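Local coordinates for protein NADP-dependent 2-hydroxyacid dehydrogenase (Rhizobium etli, PDB 4XCV) that probably oxidises or reduces 2-hydroxyacid and 2-oxoacid substrates with NADP(H) as coenzyme, and binds NADPH, largely through a Rossmann-type domain, at residues 201-205 with 206-210; 239-242 with 243-246. All blocks are in the same frame, centred on the assembly; numbering follows the deposited sequence.

Interaction 1. Residues 201-205 with 206-210; sequences LPLTP and ETTGF. With NDP (NADPH dihydro-nicotinamide-adenine-dinucleotide phosphate), chain B.
L201, P202, E206 and T207 belong to the NADPH pocket, and the T207 hydroxyl bonds across their loop, which ends in a type II beta turn from T207 to F210. T207 OG1 donates to P202 O at 2.7 Å, in the carbonyl plane and on a lone pair, and accepts from T204 N at 3.0 Å (N-H...O 162°). Two bonds thus hold this oxygen, which a chi1 of 71° places between the backbone N and carbonyl carbon of T207. A return bond runs from T207 N to T204 OG1 at 3.3 Å, so each threonine hydroxyl accepts from the other's amide; the same N-H also bonds weakly to T204 O. T208 OG1 donates to T204 O at 2.7 Å, but from 44° above the carbonyl plane. The branches of L201 divide: CD2 lies 3.7 Å from adenine C4A of NADPH, whereas CD1 approaches F210 CE2 at 4.1 Å, the side chains crossing at about a right angle. P202 CG sits 3.6 Å from coenzyme C8A, and E206 OE2 is 3.3 Å from N6A. Between strand 196-199 and helix 213-216, the loop is tied by T207 O to S238 OG and by G209 to the K237 backbone, just before helix 241-250.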
loop_
_atom_site.group_PDB
_atom_site.type_symbol
_atom_site.label_atom_id
_atom_site.label_comp_id
_atom_site.label_asym_id
_atom_site.label_seq_id
_atom_site.Cartn_x
_atom_site.Cartn_y
_atom_site.Cartn_z
ATOM N N LEU A 201 -11.904 -6.880 -14.361
ATOM C CA LEU A 201 -12.536 -7.376 -15.602
ATOM C C LEU A 201 -13.363 -6.271 -16.283
ATOM O O LEU A 201 -13.960 -5.443 -15.588
ATOM C CB LEU A 201 -13.488 -8.546 -15.294
ATOM C CG LEU A 201 -12.835 -9.835 -14.764
ATOM C CD1 LEU A 201 -13.957 -10.809 -14.336
ATOM C CD2 LEU A 201 -11.926 -10.449 -15.780
ATOM N N PRO A 202 -13.453 -6.288 -17.614
ATOM C CA PRO A 202 -14.470 -5.470 -18.298
ATOM C C PRO A 202 -15.856 -6.007 -18.069
ATOM O O PRO A 202 -16.021 -7.178 -17.633
ATOM C CB PRO A 202 -14.096 -5.616 -19.785
ATOM C CG PRO A 202 -13.335 -6.878 -19.877
ATOM C CD PRO A 202 -12.818 -7.263 -18.509
ATOM N N LEU A 203 -16.876 -5.192 -18.333
ATOM C CA LEU A 203 -18.276 -5.629 -18.311
ATOM C C LEU A 203 -18.663 -6.124 -19.690
ATOM O O LEU A 203 -18.623 -5.374 -20.679
ATOM C CB LEU A 203 -19.205 -4.477 -17.938
ATOM C CG LEU A 203 -20.673 -4.919 -17.775
ATOM C CD1 LEU A 203 -20.859 -5.854 -16.611
ATOM C CD2 LEU A 203 -21.596 -3.709 -17.576
ATOM N N THR A 204 -19.012 -7.400 -19.743
ATOM C CA THR A 204 -19.557 -8.052 -20.925
ATOM C C THR A 204 -20.735 -8.873 -20.450
ATOM O O THR A 204 -20.912 -9.091 -19.251
ATOM C CB THR A 204 -18.531 -8.977 -21.592
ATOM O OG1 THR A 204 -18.233 -10.054 -20.699
ATOM C CG2 THR A 204 -17.233 -8.257 -21.849
ATOM N N PRO A 205 -21.519 -9.421 -21.379
ATOM C CA PRO A 205 -22.552 -10.345 -20.911
ATOM C C PRO A 205 -22.008 -11.462 -20.014
ATOM O O PRO A 205 -22.627 -11.783 -18.980
ATOM C CB PRO A 205 -23.121 -10.896 -22.226
ATOM C CG PRO A 205 -22.981 -9.740 -23.148
ATOM C CD PRO A 205 -21.631 -9.162 -22.828
ATOM N N GLU A 206 -20.824 -12.015 -20.333
ATOM C CA GLU A 206 -20.266 -13.092 -19.541
ATOM C C GLU A 206 -19.789 -12.672 -18.159
ATOM O O GLU A 206 -19.749 -13.484 -17.239
ATOM C CB GLU A 206 -19.063 -13.695 -20.237
ATOM C CG GLU A 206 -19.320 -14.516 -21.459
ATOM C CD GLU A 206 -17.990 -14.846 -22.084
ATOM O OE1 GLU A 206 -17.705 -14.305 -23.190
ATOM O OE2 GLU A 206 -17.201 -15.572 -21.405
ATOM N N THR A 207 -19.452 -11.399 -17.981
ATOM C CA THR A 207 -19.045 -10.955 -16.668
ATOM C C THR A 207 -20.128 -10.173 -15.886
ATOM O O THR A 207 -19.868 -9.587 -14.834
ATOM C CB THR A 207 -17.772 -10.105 -16.737
ATOM O OG1 THR A 207 -18.092 -8.847 -17.328
ATOM C CG2 THR A 207 -16.645 -10.770 -17.518
ATOM N N THR A 208 -21.338 -10.177 -16.384
ATOM C CA THR A 208 -22.436 -9.484 -15.713
ATOM C C THR A 208 -22.937 -10.389 -14.582
ATOM O O THR A 208 -23.247 -11.564 -14.819
ATOM C CB THR A 208 -23.544 -9.206 -16.725
ATOM O OG1 THR A 208 -23.029 -8.348 -17.742
ATOM C CG2 THR A 208 -24.701 -8.519 -16.098
ATOM N N GLY A 209 -23.053 -9.834 -13.386
ATOM C CA GLY A 209 -23.519 -10.631 -12.244
ATOM C C GLY A 209 -22.637 -11.816 -11.913
ATOM O O GLY A 209 -23.107 -12.829 -11.374
ATOM N N PHE A 210 -21.369 -11.671 -12.214
ATOM C CA PHE A 210 -20.383 -12.736 -12.095
ATOM C C PHE A 210 -19.957 -12.981 -10.649
ATOM O O PHE A 210 -19.771 -14.148 -10.227
ATOM C CB PHE A 210 -19.223 -12.337 -13.006
ATOM C CG PHE A 210 -18.075 -13.278 -12.990
ATOM C CD1 PHE A 210 -18.138 -14.468 -13.638
ATOM C CD2 PHE A 210 -16.936 -12.932 -12.313
ATOM C CE1 PHE A 210 -17.033 -15.340 -13.601
ATOM C CE2 PHE A 210 -15.869 -13.757 -12.272
ATOM C CZ PHE A 210 -15.920 -14.987 -12.900
HETATM P PA NDP B . -8.076 -5.158 -20.827
HETATM O O1A NDP B . -6.658 -4.762 -21.096
HETATM O O2A NDP B . -9.073 -5.268 -21.963
HETATM O O5B NDP B . -8.021 -6.546 -20.035
HETATM C C5B NDP B . -9.241 -7.246 -19.771
HETATM C C4B NDP B . -8.871 -8.544 -19.092
HETATM O O4B NDP B . -10.078 -9.192 -18.703
HETATM C C3B NDP B . -8.113 -9.474 -20.009
HETATM O O3B NDP B . -7.109 -10.197 -19.268
HETATM C C2B NDP B . -9.218 -10.392 -20.460
HETATM O O2B NDP B . -8.792 -11.726 -20.851
HETATM C C1B NDP B . -10.053 -10.500 -19.187
HETATM N N9A NDP B . -11.416 -10.978 -19.428
HETATM C C8A NDP B . -12.332 -10.358 -20.199
HETATM N N7A NDP B . -13.450 -11.143 -20.277
HETATM C C5A NDP B . -13.176 -12.278 -19.568
HETATM C C6A NDP B . -13.874 -13.463 -19.340
HETATM N N6A NDP B . -15.117 -13.636 -19.790
HETATM N N1A NDP B . -13.280 -14.411 -18.606
HETATM C C2A NDP B . -12.033 -14.232 -18.117
HETATM N N3A NDP B . -11.293 -13.126 -18.305
HETATM C C4A NDP B . -11.911 -12.172 -19.034
HETATM O O3 NDP B . -8.734 -4.162 -19.748
HETATM P PN NDP B . -8.019 -3.234 -18.648
HETATM O O1N NDP B . -7.116 -4.115 -17.851
HETATM O O2N NDP B . -7.407 -2.066 -19.261
HETATM O O5D NDP B . -9.270 -2.737 -17.825
HETATM C C5D NDP B . -10.169 -3.677 -17.220
HETATM C C4D NDP B . -11.454 -2.911 -16.881
HETATM O O4D NDP B . -11.222 -2.020 -15.800
HETATM C C3D NDP B . -11.984 -2.016 -17.968
HETATM O O3D NDP B . -12.773 -2.753 -18.919
HETATM C C2D NDP B . -12.797 -0.974 -17.218
HETATM O O2D NDP B . -14.187 -1.381 -17.185
HETATM C C1D NDP B . -12.273 -1.044 -15.812
HETATM N N1N NDP B . -11.692 0.193 -15.284
HETATM C C2N NDP B . -12.111 0.700 -14.081
HETATM C C3N NDP B . -11.665 1.891 -13.620
HETATM C C7N NDP B . -12.055 2.427 -12.342
HETATM O O7N NDP B . -11.892 3.660 -12.176
HETATM N N7N NDP B . -12.534 1.693 -11.354
HETATM C C4N NDP B . -10.642 2.642 -14.381
HETATM C C5N NDP B . -10.250 1.989 -15.617
HETATM C C6N NDP B . -10.751 0.861 -16.070
HETATM P P2B NDP B . -7.736 -11.905 -22.068
HETATM O O1X NDP B . -7.735 -13.371 -22.359
HETATM O O2X NDP B . -8.276 -11.058 -23.208
HETATM O O3X NDP B . -6.449 -11.356 -21.605
#

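Interaction 2. Residues 239-242 with 243-246; sequences QIET and DIVS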
loop_
_atom_site.group_PDB
_atom_site.type_symbol
_atom_site.label_atom_id
_atom_site.label_comp_id
_atom_site.label_asym_id
_atom_site.label_seq_id
_atom_site.Cartn_x
_atom_site.Cartn_y
_atom_site.Cartn_z
ATOM N N GLN A 239 -20.869 -7.390 -10.204
ATOM C CA GLN A 239 -21.125 -7.950 -8.863
ATOM C C GLN A 239 -22.602 -7.916 -8.511
ATOM O O GLN A 239 -23.389 -7.120 -9.022
ATOM C CB GLN A 239 -20.307 -7.241 -7.786
ATOM C CG GLN A 239 -20.808 -5.863 -7.469
ATOM C CD GLN A 239 -19.753 -4.873 -6.990
ATOM O OE1 GLN A 239 -18.554 -5.113 -7.153
ATOM N NE2 GLN A 239 -20.191 -3.737 -6.473
ATOM N N ILE A 240 -22.964 -8.795 -7.576
ATOM C CA ILE A 240 -24.291 -8.790 -6.982
ATOM C C ILE A 240 -24.129 -8.294 -5.541
ATOM O O ILE A 240 -23.699 -9.022 -4.648
ATOM C CB ILE A 240 -24.925 -10.206 -7.017
ATOM C CG1 ILE A 240 -24.975 -10.765 -8.439
ATOM C CG2 ILE A 240 -26.306 -10.184 -6.351
ATOM C CD1 ILE A 240 -25.855 -10.004 -9.403
ATOM N N GLU A 241 -24.444 -7.020 -5.320
ATOM C CA GLU A 241 -24.175 -6.418 -4.028
ATOM C C GLU A 241 -24.907 -7.050 -2.863
ATOM O O GLU A 241 -24.362 -7.162 -1.747
ATOM C CB GLU A 241 -24.461 -4.929 -4.066
ATOM C CG GLU A 241 -23.375 -4.259 -4.839
ATOM C CD GLU A 241 -23.659 -2.825 -5.237
ATOM O OE1 GLU A 241 -24.545 -2.120 -4.694
ATOM O OE2 GLU A 241 -22.918 -2.424 -6.158
ATOM N N THR A 242 -26.154 -7.463 -3.073
ATOM C CA THR A 242 -26.860 -8.112 -1.983
ATOM C C THR A 242 -26.147 -9.398 -1.542
ATOM O O THR A 242 -26.223 -9.798 -0.366
ATOM C CB THR A 242 -28.334 -8.280 -2.305
ATOM O OG1 THR A 242 -29.035 -8.578 -1.086
ATOM C CG2 THR A 242 -28.532 -9.346 -3.342
ATOM N N ASP A 243 -25.432 -10.047 -2.461
ATOM C CA ASP A 243 -24.685 -11.238 -2.119
ATOM C C ASP A 243 -23.396 -10.884 -1.385
ATOM O O ASP A 243 -22.949 -11.656 -0.545
ATOM C CB ASP A 243 -24.331 -12.073 -3.350
ATOM C CG ASP A 243 -25.526 -12.717 -4.027
ATOM O OD1 ASP A 243 -26.685 -12.632 -3.514
ATOM O OD2 ASP A 243 -25.292 -13.355 -5.099
ATOM N N ILE A 244 -22.784 -9.746 -1.715
ATOM C CA ILE A 244 -21.635 -9.266 -0.934
ATOM C C ILE A 244 -22.092 -9.033 0.513
ATOM O O ILE A 244 -21.462 -9.465 1.441
ATOM C CB ILE A 244 -21.018 -7.986 -1.514
ATOM C CG1 ILE A 244 -20.542 -8.192 -2.953
ATOM C CG2 ILE A 244 -19.922 -7.499 -0.579
ATOM C CD1 ILE A 244 -20.219 -6.903 -3.633
ATOM N N VAL A 245 -23.210 -8.327 0.690
ATOM C CA VAL A 245 -23.720 -8.046 2.014
ATOM C C VAL A 245 -23.956 -9.360 2.794
ATOM O O VAL A 245 -23.529 -9.499 3.930
ATOM C CB VAL A 245 -25.017 -7.221 1.950
ATOM C CG1 VAL A 245 -25.623 -6.990 3.332
ATOM C CG2 VAL A 245 -24.772 -5.873 1.279
ATOM N N SER A 246 -24.666 -10.310 2.200
ATOM C CA SER A 246 -24.933 -11.569 2.878
ATOM C C SER A 246 -23.664 -12.324 3.212
ATOM O O SER A 246 -23.558 -12.904 4.280
ATOM C CB SER A 246 -25.876 -12.424 2.026
ATOM O OG SER A 246 -27.179 -11.826 1.957
HETATM O O HOH W 1 -28.116 -12.293 -1.127
#
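I244 and Q239 form the packed side of this helix start: I244 CD1 lies 4.0 Å from Q239 CD, and both side chains rest on F230 and L258. Bonds fix the rotation of the buried Q239 amide: OE1 takes N232 ND2, while NE2 serves V260 O and E241 OE2, the latter at 3.0 Å and only 6° out of the amide plane. E241 OE2 also accepts from E262 N. I240 O, at the N-cap, receives D243 N at 3.0 Å from 53° above its carbonyl plane and I244 N at 3.2 Å within that plane; the latter opens the alpha-helical pattern, which V245 N to E241 O continues at 2.9 Å. On the looser side, T242 is exposed and a water donates to D243 OD1 at 2.8 Å and weakly to T242 O. As CG stands beside the backbone N (chi1 -68°), the D243 carboxylate lies alongside I240, whose CG2 is 3.5 Å from D243 CG in the conformer given, and OD2 accepts from S213 N, starting helix 213-216. With an alanine here, S213 N is likely to lose this acceptor, the water its stronger anchor, and I240 CG2 its carboxylate neighbour. Helix 241-250 connects strands 229-232 and 255-258 in a beta-alpha-beta crossover, as in Rossmann-type domains.

Overall arrangement
From the N terminus, the chain reaches interaction 1 after strand 196-199, where 201-210 closes a short loop against NADPH and leads into helix 213-216. It then forms strand 229-232, the neighbour of 196-199 in the parallel seven-stranded sheet, and comes to interaction 2 at the start of helix 241-250. The two contacts follow in series and neither nest nor cross. Their centres lie 15 Å apart, yet their edges touch, with G209 CA 3.7 Å from I240 CD1 in the conformer given. Just past interaction 1, Y211 also bonds to the I240 backbone. Together they link successive strand-to-helix connections of the domain: one borders the coenzyme, the other seats the start of helix 241-250 on strands 229-232 and 255-258.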